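Local coordinates for PCP domain (Thermobifida fusca, PDB 7KW3), which probably carries amino acid and peptide intermediates as thioesters on a phosphopantetheine arm, serving as the peptidyl carrier domain of a non-ribosomal peptide synthetase, at residues A[7-19]-A[62-74]. Residues are numbered along the deposited sequence; the frame is centred on the assembly and turned at random.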
# COMPACT_ATOMS: atom_id res chain seq x y z
N THR A 7 -6.39 0.64 10.85
CA THR A 7 -6.16 2.08 10.90
C THR A 7 -6.54 2.67 9.55
O THR A 7 -6.64 1.96 8.55
CB THR A 7 -4.70 2.45 11.23
OG1 THR A 7 -3.83 2.05 10.15
CG2 THR A 7 -4.25 1.80 12.51
N GLU A 8 -6.75 3.98 9.55
CA GLU A 8 -7.02 4.71 8.32
C GLU A 8 -5.92 4.50 7.28
O GLU A 8 -6.21 4.28 6.09
CB GLU A 8 -7.19 6.20 8.65
CG GLU A 8 -7.82 7.01 7.57
CD GLU A 8 -9.33 6.85 7.52
OE1 GLU A 8 -9.99 6.67 8.58
OE2 GLU A 8 -9.86 6.93 6.40
N ALA A 9 -4.64 4.52 7.70
CA ALA A 9 -3.54 4.30 6.76
C ALA A 9 -3.57 2.89 6.17
O ALA A 9 -3.42 2.72 4.96
CB ALA A 9 -2.19 4.56 7.43
N GLU A 10 -3.78 1.87 7.02
CA GLU A 10 -3.95 0.51 6.51
C GLU A 10 -5.10 0.44 5.50
O GLU A 10 -4.95 -0.16 4.44
CB GLU A 10 -4.19 -0.46 7.66
CG GLU A 10 -2.96 -0.67 8.52
CD GLU A 10 -3.17 -1.68 9.63
OE1 GLU A 10 -2.24 -1.78 10.46
OE2 GLU A 10 -4.21 -2.38 9.68
N ALA A 11 -6.24 1.06 5.82
CA ALA A 11 -7.40 0.97 4.94
C ALA A 11 -7.14 1.64 3.60
O ALA A 11 -7.52 1.12 2.55
CB ALA A 11 -8.63 1.57 5.61
N ALA A 12 -6.47 2.79 3.63
CA ALA A 12 -6.15 3.46 2.38
C ALA A 12 -5.20 2.62 1.54
O ALA A 12 -5.40 2.46 0.32
CB ALA A 12 -5.56 4.84 2.67
N LEU A 13 -4.18 2.02 2.17
CA LEU A 13 -3.20 1.25 1.41
C LEU A 13 -3.79 -0.06 0.89
O LEU A 13 -3.47 -0.48 -0.23
CB LEU A 13 -1.94 0.99 2.25
CG LEU A 13 -1.02 2.20 2.46
CD1 LEU A 13 0.12 1.88 3.41
CD2 LEU A 13 -0.49 2.70 1.15
N CYS A 14 -4.66 -0.71 1.67
CA CYS A 14 -5.38 -1.88 1.16
C CYS A 14 -6.11 -1.54 -0.13
O CYS A 14 -6.01 -2.26 -1.12
CB CYS A 14 -6.39 -2.39 2.19
SG CYS A 14 -5.71 -3.28 3.60
N ALA A 15 -6.86 -0.44 -0.12
CA ALA A 15 -7.62 -0.06 -1.30
C ALA A 15 -6.70 0.22 -2.48
O ALA A 15 -6.99 -0.19 -3.61
CB ALA A 15 -8.51 1.15 -0.98
N VAL A 16 -5.57 0.89 -2.22
CA VAL A 16 -4.65 1.24 -3.29
C VAL A 16 -3.93 -0.00 -3.82
O VAL A 16 -3.73 -0.14 -5.04
CB VAL A 16 -3.67 2.33 -2.82
CG1 VAL A 16 -2.56 2.53 -3.84
CG2 VAL A 16 -4.41 3.64 -2.61
N TYR A 17 -3.53 -0.92 -2.93
CA TYR A 17 -2.99 -2.21 -3.38
C TYR A 17 -3.95 -2.91 -4.33
O TYR A 17 -3.55 -3.39 -5.39
CB TYR A 17 -2.72 -3.14 -2.21
CG TYR A 17 -1.39 -3.05 -1.51
CD1 TYR A 17 -0.82 -1.83 -1.21
CD2 TYR A 17 -0.74 -4.21 -1.09
CE1 TYR A 17 0.39 -1.76 -0.53
CE2 TYR A 17 0.46 -4.15 -0.41
CZ TYR A 17 1.02 -2.92 -0.13
OH TYR A 17 2.21 -2.87 0.56
N ALA A 18 -5.22 -3.00 -3.93
CA ALA A 18 -6.20 -3.69 -4.75
C ALA A 18 -6.36 -3.01 -6.10
O ALA A 18 -6.41 -3.67 -7.14
CB ALA A 18 -7.54 -3.77 -4.02
N GLU A 19 -6.39 -1.67 -6.10
CA GLU A 19 -6.56 -0.95 -7.36
C GLU A 19 -5.33 -1.11 -8.25
O GLU A 19 -5.46 -1.33 -9.46
CB GLU A 19 -6.83 0.53 -7.07
CG GLU A 19 -6.89 1.40 -8.32
CD GLU A 19 -6.51 2.85 -8.03
OE1 GLU A 19 -6.13 3.57 -8.98
OE2 GLU A 19 -6.58 3.28 -6.85
N PHE A 62 9.67 -1.32 -1.02
CA PHE A 62 10.59 -2.45 -1.14
C PHE A 62 11.02 -2.94 0.23
O PHE A 62 11.18 -4.15 0.44
CB PHE A 62 11.79 -2.06 -2.01
CG PHE A 62 11.49 -2.06 -3.49
CD1 PHE A 62 11.64 -3.22 -4.24
CD2 PHE A 62 11.03 -0.92 -4.12
CE1 PHE A 62 11.35 -3.23 -5.61
CE2 PHE A 62 10.74 -0.92 -5.46
CZ PHE A 62 10.89 -2.08 -6.21
N ARG A 63 11.17 -2.04 1.20
CA ARG A 63 11.61 -2.44 2.53
C ARG A 63 10.45 -2.95 3.40
O ARG A 63 10.66 -3.80 4.26
CB ARG A 63 12.34 -1.26 3.18
CG ARG A 63 12.51 -1.35 4.68
CD ARG A 63 13.89 -1.84 5.12
NE ARG A 63 13.82 -2.27 6.51
CZ ARG A 63 14.87 -2.61 7.25
NH1 ARG A 63 16.10 -2.56 6.74
NH2 ARG A 63 14.69 -2.98 8.51
N HIS A 64 9.22 -2.48 3.17
CA HIS A 64 8.07 -2.87 3.99
C HIS A 64 6.89 -3.23 3.09
O HIS A 64 5.91 -2.48 3.01
CB HIS A 64 7.66 -1.75 4.95
CG HIS A 64 8.79 -1.22 5.77
ND1 HIS A 64 9.41 -1.98 6.74
CD2 HIS A 64 9.42 -0.02 5.77
CE1 HIS A 64 10.37 -1.26 7.31
NE2 HIS A 64 10.39 -0.07 6.74
N PRO A 65 6.97 -4.35 2.39
CA PRO A 65 5.93 -4.65 1.38
C PRO A 65 4.58 -5.07 1.97
O PRO A 65 3.59 -5.08 1.23
CB PRO A 65 6.56 -5.77 0.54
CG PRO A 65 7.57 -6.41 1.45
CD PRO A 65 8.08 -5.32 2.36
N VAL A 66 4.51 -5.39 3.25
CA VAL A 66 3.23 -5.74 3.87
C VAL A 66 2.48 -4.46 4.22
O VAL A 66 3.05 -3.53 4.80
CB VAL A 66 3.45 -6.61 5.11
CG1 VAL A 66 2.13 -6.91 5.79
CG2 VAL A 66 4.15 -7.92 4.72
N VAL A 67 1.18 -4.42 3.87
CA VAL A 67 0.34 -3.24 4.06
C VAL A 67 0.53 -2.65 5.46
O VAL A 67 0.84 -1.46 5.62
CB VAL A 67 -1.15 -3.58 3.81
CG1 VAL A 67 -2.06 -2.42 4.22
CG2 VAL A 67 -1.40 -3.94 2.34
N ALA A 68 0.35 -3.48 6.49
CA ALA A 68 0.40 -2.96 7.86
C ALA A 68 1.76 -2.35 8.17
O ALA A 68 1.85 -1.33 8.86
CB ALA A 68 0.06 -4.07 8.87
N ASP A 69 2.84 -2.96 7.67
CA ASP A 69 4.17 -2.40 7.88
C ASP A 69 4.35 -1.10 7.11
O ASP A 69 4.95 -0.15 7.62
CB ASP A 69 5.22 -3.42 7.47
CG ASP A 69 5.18 -4.66 8.34
OD1 ASP A 69 4.85 -4.52 9.54
OD2 ASP A 69 5.46 -5.77 7.82
N LEU A 70 3.83 -1.04 5.89
CA LEU A 70 3.95 0.17 5.09
C LEU A 70 3.15 1.31 5.71
O LEU A 70 3.61 2.46 5.73
CB LEU A 70 3.49 -0.12 3.65
CG LEU A 70 3.64 1.01 2.63
CD1 LEU A 70 5.10 1.46 2.55
CD2 LEU A 70 3.13 0.55 1.27
N ALA A 71 1.96 1.01 6.25
CA ALA A 71 1.15 2.03 6.89
C ALA A 71 1.88 2.65 8.07
O ALA A 71 1.71 3.84 8.36
CB ALA A 71 -0.19 1.45 7.33
N ALA A 72 2.71 1.86 8.76
CA ALA A 72 3.39 2.36 9.95
C ALA A 72 4.49 3.37 9.63
O ALA A 72 4.81 4.21 10.48
CB ALA A 72 3.97 1.19 10.76
N VAL A 73 5.10 3.31 8.43
CA VAL A 73 6.09 4.32 8.06
C VAL A 73 5.52 5.46 7.23
O VAL A 73 6.22 6.46 7.02
CB VAL A 73 7.30 3.72 7.30
CG1 VAL A 73 8.06 2.76 8.19
CG2 VAL A 73 6.86 3.06 6.02
N ALA A 74 4.28 5.35 6.75
CA ALA A 74 3.69 6.43 5.98
C ALA A 74 3.55 7.69 6.83
O ALA A 74 3.49 7.64 8.06
CB ALA A 74 2.32 6.02 5.44
O HOH W 1 -0.17 -0.30 10.55
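V67 enters the surface of helix 8-19 as a knob in the hole framed by E10, L13, C14 and Y17, a compact example of how a short helix is seated on a long one. Its two methyls divide the work. CG2 lies over one face of the Y17 ring in a CH-pi contact, 3.5 Å from the ring centroid, whereas CG1, placed anti to the backbone N (chi1 171°), is turned to C14 SG, L13 CB and the carbonyl oxygen of E10. The tyrosine reaches beyond this knob to the turn before helix 67-73. There its OH donates to P65 O at 2.7 Å, the oxygen lying in the plane of the ring at its edge, while the hydroxyl stands 55° out of the carbonyl plane. L70 CD2 also meets the ring near its plane, and F32 packs against Y17 edge-to-face, so the phenol is steadied from several directions.

One turn back toward the N-terminus of helix 8-19, L13 CD1 fits against L70 CG (3.7 Å) and the backbone of A71. Small residues then let the helices draw together: the CA atoms of A9 and A71 are 5.2 Å apart, and their methyls, A9 CB and A71 CB, touch at 3.7 Å.

The solvent side is looser. The extended E10 side chain runs past A71 CB, and its OE1 comes to 3.6 Å from A68 CB. A water donates to both E10 OE1 and A68 O, while OE2 accepts from the backbone N of A6.

The axes of helices 8-19 and 67-73 approach to 8.5 Å, with their N-to-C directions 123° apart. This oblique packing of the first and last helices around a mostly apolar core is characteristic of the four-helix bundle of phosphopantetheine-binding carrier domains.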